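Local coordinates for protein pantothenate kinase (Coxiella burnetii, PDB 3TQC) that catalyses the ATP-dependent phosphorylation of pantothenate to 4'-phosphopantothenate, the first step in the biosynthesis of coenzyme A, at residues S63-L66 / S67-T71; V221-S224 / D225-F229. One frame throughout, in Å; residues are numbered along the deposited sequence.

Contact 1: residues S63-L66 / S67-T71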
loop_
_atom_site.group_PDB
_atom_site.type_symbol
_atom_site.label_atom_id
_atom_site.label_comp_id
_atom_site.label_asym_id
_atom_site.label_seq_id
_atom_site.Cartn_x
_atom_site.Cartn_y
_atom_site.Cartn_z
ATOM N N SER B 63 2.345 -21.458 2.752
ATOM C CA SER B 63 2.690 -21.028 4.097
ATOM C C SER B 63 4.198 -20.849 4.255
ATOM O O SER B 63 4.632 -19.895 4.899
ATOM C CB SER B 63 2.131 -21.968 5.164
ATOM O OG SER B 63 2.863 -23.177 5.235
ATOM N N ARG B 64 4.990 -21.734 3.657
ATOM C CA ARG B 64 6.442 -21.582 3.696
ATOM C C ARG B 64 6.889 -20.306 2.979
ATOM O O ARG B 64 7.773 -19.613 3.465
ATOM C CB ARG B 64 7.146 -22.801 3.097
ATOM C CG ARG B 64 8.693 -22.727 3.084
ATOM C CD ARG B 64 9.265 -22.827 4.474
ATOM N NE ARG B 64 10.696 -22.535 4.547
ATOM C CZ ARG B 64 11.236 -21.332 4.743
ATOM N NH1 ARG B 64 10.492 -20.238 4.844
ATOM N NH2 ARG B 64 12.547 -21.222 4.821
ATOM N N LEU B 65 6.284 -19.994 1.834
ATOM C CA LEU B 65 6.625 -18.766 1.112
ATOM C C LEU B 65 6.358 -17.589 2.029
ATOM O O LEU B 65 7.215 -16.759 2.246
ATOM C CB LEU B 65 5.825 -18.630 -0.189
ATOM C CG LEU B 65 5.988 -17.296 -0.953
ATOM C CD1 LEU B 65 7.359 -17.191 -1.577
ATOM C CD2 LEU B 65 4.925 -17.118 -2.010
ATOM N N LEU B 66 5.170 -17.555 2.610
ATOM C CA LEU B 66 4.809 -16.492 3.532
ATOM C C LEU B 66 5.742 -16.430 4.732
ATOM O O LEU B 66 6.056 -15.351 5.211
ATOM C CB LEU B 66 3.374 -16.675 4.005
ATOM C CG LEU B 66 2.350 -16.532 2.898
ATOM C CD1 LEU B 66 0.953 -16.807 3.423
ATOM C CD2 LEU B 66 2.490 -15.112 2.351
ATOM N N SER B 67 6.180 -17.583 5.224
ATOM C CA SER B 67 7.110 -17.600 6.336
ATOM C C SER B 67 8.348 -16.788 5.972
ATOM O O SER B 67 8.843 -16.053 6.798
ATOM C CB SER B 67 7.484 -19.029 6.756
ATOM O OG SER B 67 8.262 -19.038 7.942
ATOM N N PHE B 68 8.825 -16.893 4.732
ATOM C CA PHE B 68 10.001 -16.102 4.318
ATOM C C PHE B 68 9.765 -14.621 4.574
ATOM O O PHE B 68 10.648 -13.922 5.079
ATOM C CB PHE B 68 10.350 -16.279 2.842
ATOM C CG PHE B 68 11.077 -17.548 2.526
ATOM C CD1 PHE B 68 12.400 -17.690 2.845
ATOM C CD2 PHE B 68 10.427 -18.591 1.878
ATOM C CE1 PHE B 68 13.071 -18.871 2.552
ATOM C CE2 PHE B 68 11.082 -19.748 1.574
ATOM C CZ PHE B 68 12.406 -19.896 1.913
ATOM N N TYR B 69 8.577 -14.149 4.217
ATOM C CA TYR B 69 8.250 -12.731 4.367
ATOM C C TYR B 69 8.177 -12.336 5.823
ATOM O O TYR B 69 8.696 -11.301 6.202
ATOM C CB TYR B 69 6.926 -12.370 3.677
ATOM C CG TYR B 69 7.053 -12.210 2.190
ATOM C CD1 TYR B 69 7.022 -10.958 1.600
ATOM C CD2 TYR B 69 7.208 -13.321 1.362
ATOM C CE1 TYR B 69 7.146 -10.811 0.217
ATOM C CE2 TYR B 69 7.326 -13.184 -0.017
ATOM C CZ TYR B 69 7.310 -11.924 -0.580
ATOM O OH TYR B 69 7.439 -11.784 -1.949
ATOM N N VAL B 70 7.534 -13.154 6.645
ATOM C CA VAL B 70 7.399 -12.819 8.052
ATOM C C VAL B 70 8.762 -12.811 8.737
ATOM O O VAL B 70 9.073 -11.874 9.465
ATOM C CB VAL B 70 6.455 -13.762 8.777
ATOM C CG1 VAL B 70 6.395 -13.435 10.242
ATOM C CG2 VAL B 70 5.091 -13.697 8.144
ATOM N N THR B 71 9.575 -13.842 8.510
ATOM C CA THR B 71 10.852 -13.928 9.227
ATOM C C THR B 71 11.826 -12.858 8.705
ATOM O O THR B 71 12.631 -12.347 9.457
ATOM C CB THR B 71 11.494 -15.344 9.188
ATOM O OG1 THR B 71 12.041 -15.581 7.900
ATOM C CG2 THR B 71 10.486 -16.438 9.523
HETATM O O HOH W 1 11.816 -18.403 6.918
#
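Arg64 and Phe68, one helical turn apart, form a cation-pi stack in which the guanidinium lies flat over one face of the phenyl ring. Arg64 CZ sits 3.7 Å from the ring centroid of Phe68, and the two planes differ by only 20°. NH1 lies above the middle of the ring, whereas Arg64 NH2 lies 3.2 Å from Phe68 CZ. The arginine chain leaves with CG anti to the backbone N (chi1 180°) and bends at chi2 (70°), which turns the charged end along the helix toward the i+4 residue. Arg64 NH1 donates a weak hydrogen bond to a water that lies 3.0 Å from Thr71 OG1, linking the stack to the next turn.

Behind the side chains, backbone bonds of the alpha-helix fix the spacing: Ser67 N donates to Ser63 O at 2.8 Å, and Val70 N meets Leu66 O at 3.0 Å. Ser67 OG is hydrogen-bonded to His122 NE2 and Ser63 OG to Leu60 O. On another side of the helix the packing is apolar, Leu65 CD1 lying 4.3 Å from Tyr69 CE2.

Phe83 of the second subunit packs on both Arg64 and Phe68, so the stack belongs to the subunit interface. Within its own chain, the long helix 52-84 sets Leu66 against Leu112 and Leu116 of helix 105-116 and Ile95 of strand 93-99, while Leu65 and Tyr69 rest on Leu318 of strand 313-319.

Contact 2: residues V221-S224 / D225-F229; sequences VFVS and DFFDF
Asp225 folds back on Phe222 as the side-chain half of a capping-box-like arrangement (N3 side chain to N-cap amide) at the start of a short 3-10 turn, in the loop leading to strand 229-234 of this P-loop kinase fold. Its CB lies 3.3 Å from Phe222 O and also touches Val221 CG2. With chi1 at -62°, CG swings to the side of the backbone N, and the carboxylate runs alongside the Phe222 side chain, its plane 24° from that of the ring. OD1 takes the amide of Phe222 N at 2.8 Å in an almost straight bond (170°), met on the anti side and somewhat out of the carboxylate plane. The same oxygen has a salt bridge to Arg300 of the second subunit, which would probably stabilise its negative charge. OD2 accepts a hydrogen bond from a water that also contacts Ser224 OG, a hydroxyl hydrogen-bonded to Arg300 of its own chain.

The reciprocal backbone bond, Asp225 N to Phe222 O, and the next one, Phe226 N to Val223 O at 2.8 Å, wind the turn; in both, the donor stands above the carbonyl plane. Val221 CG2 meets the Phe226 ring at CE1, the two side chains crossing at about a right angle. Beyond the turn Phe227 doubles back, and Ser224 CA stands over one face of its ring in a CH-pi contact, 3.5 Å from the ring centroid.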
loop_
_atom_site.group_PDB
_atom_site.type_symbol
_atom_site.label_atom_id
_atom_site.label_comp_id
_atom_site.label_asym_id
_atom_site.label_seq_id
_atom_site.Cartn_x
_atom_site.Cartn_y
_atom_site.Cartn_z
ATOM N N VAL B 221 -6.271 7.051 5.470
ATOM C CA VAL B 221 -5.490 5.825 5.551
ATOM C C VAL B 221 -6.399 4.680 5.103
ATOM O O VAL B 221 -7.611 4.712 5.304
ATOM C CB VAL B 221 -4.975 5.541 6.992
ATOM C CG1 VAL B 221 -6.107 5.684 8.012
ATOM C CG2 VAL B 221 -4.392 4.152 7.083
ATOM N N PHE B 222 -5.790 3.686 4.480
ATOM C CA PHE B 222 -6.484 2.507 4.001
ATOM C C PHE B 222 -6.113 1.325 4.863
ATOM O O PHE B 222 -5.075 1.339 5.514
ATOM C CB PHE B 222 -6.066 2.212 2.565
ATOM C CG PHE B 222 -6.062 3.418 1.684
ATOM C CD1 PHE B 222 -7.080 4.349 1.766
ATOM C CD2 PHE B 222 -5.055 3.616 0.760
ATOM C CE1 PHE B 222 -7.084 5.452 0.959
ATOM C CE2 PHE B 222 -5.070 4.724 -0.055
ATOM C CZ PHE B 222 -6.087 5.640 0.052
ATOM N N VAL B 223 -6.969 0.306 4.859
ATOM C CA VAL B 223 -6.678 -0.950 5.550
ATOM C C VAL B 223 -5.312 -1.475 5.126
ATOM O O VAL B 223 -4.534 -1.930 5.966
ATOM C CB VAL B 223 -7.765 -2.019 5.264
ATOM C CG1 VAL B 223 -7.352 -3.371 5.790
ATOM C CG2 VAL B 223 -9.113 -1.581 5.848
ATOM N N SER B 224 -5.016 -1.389 3.832
ATOM C CA SER B 224 -3.730 -1.835 3.305
ATOM C C SER B 224 -2.513 -1.128 3.926
ATOM O O SER B 224 -1.397 -1.668 3.915
ATOM C CB SER B 224 -3.696 -1.680 1.784
ATOM O OG SER B 224 -3.649 -0.317 1.419
ATOM N N ASP B 225 -2.715 0.049 4.504
ATOM C CA ASP B 225 -1.612 0.711 5.185
ATOM C C ASP B 225 -1.254 0.041 6.512
ATOM O O ASP B 225 -0.206 0.340 7.091
ATOM C CB ASP B 225 -1.904 2.193 5.373
ATOM C CG ASP B 225 -2.065 2.926 4.041
ATOM O OD1 ASP B 225 -3.059 3.644 3.864
ATOM O OD2 ASP B 225 -1.201 2.777 3.165
ATOM N N PHE B 226 -2.084 -0.903 6.958
ATOM C CA PHE B 226 -1.824 -1.643 8.185
ATOM C C PHE B 226 -1.483 -3.095 7.974
ATOM O O PHE B 226 -1.300 -3.851 8.948
ATOM C CB PHE B 226 -3.003 -1.522 9.121
ATOM C CG PHE B 226 -3.204 -0.153 9.606
ATOM C CD1 PHE B 226 -4.211 0.632 9.097
ATOM C CD2 PHE B 226 -2.340 0.383 10.538
ATOM C CE1 PHE B 226 -4.382 1.925 9.540
ATOM C CE2 PHE B 226 -2.491 1.664 10.977
ATOM C CZ PHE B 226 -3.523 2.443 10.480
ATOM N N PHE B 227 -1.351 -3.509 6.729
ATOM C CA PHE B 227 -0.870 -4.853 6.484
ATOM C C PHE B 227 0.351 -4.881 5.596
ATOM O O PHE B 227 0.693 -3.902 4.937
ATOM C CB PHE B 227 -2.003 -5.812 6.031
ATOM C CG PHE B 227 -2.639 -5.499 4.704
ATOM C CD1 PHE B 227 -1.890 -5.409 3.538
ATOM C CD2 PHE B 227 -4.013 -5.396 4.608
ATOM C CE1 PHE B 227 -2.509 -5.186 2.283
ATOM C CE2 PHE B 227 -4.641 -5.154 3.372
ATOM C CZ PHE B 227 -3.885 -5.055 2.212
ATOM N N ASP B 228 1.013 -6.028 5.607
ATOM C CA ASP B 228 2.310 -6.190 4.983
ATOM C C ASP B 228 2.267 -6.951 3.659
ATOM O O ASP B 228 3.135 -6.794 2.804
ATOM C CB ASP B 228 3.193 -6.931 5.980
ATOM C CG ASP B 228 3.343 -6.168 7.264
ATOM O OD1 ASP B 228 4.207 -5.269 7.270
ATOM O OD2 ASP B 228 2.597 -6.435 8.239
ATOM N N PHE B 229 1.249 -7.778 3.503
ATOM C CA PHE B 229 1.153 -8.694 2.390
ATOM C C PHE B 229 -0.314 -9.005 2.206
ATOM O O PHE B 229 -1.046 -9.107 3.184
ATOM C CB PHE B 229 1.903 -9.960 2.748
ATOM C CG PHE B 229 2.128 -10.887 1.600
ATOM C CD1 PHE B 229 3.352 -10.932 0.963
ATOM C CD2 PHE B 229 1.129 -11.750 1.184
ATOM C CE1 PHE B 229 3.565 -11.814 -0.109
ATOM C CE2 PHE B 229 1.328 -12.620 0.127
ATOM C CZ PHE B 229 2.539 -12.654 -0.519
HETATM O O HOH W 2 -1.254 0.806 1.616
#

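From the N terminus, contact 1 comes first, within helix 52-84, and contact 2 follows about 150 residues later in the loop between strands 199-203 and 229-234. Each is local, joining residues three to five apart in one unbroken stretch and closing no long loop, so neither encloses the other and they lie in series, their centres about 18 Å apart. In space they meet through Phe229, where the loop of contact 2 runs into strand 229-234: Leu66 CD2 lies 3.5 Å from Phe229 CE2, and the rings of Tyr69 and Phe229 meet edge-to-face. This joins the long helix to the central mixed sheet. Both contacts also touch the second subunit, placing them along the dimer interface.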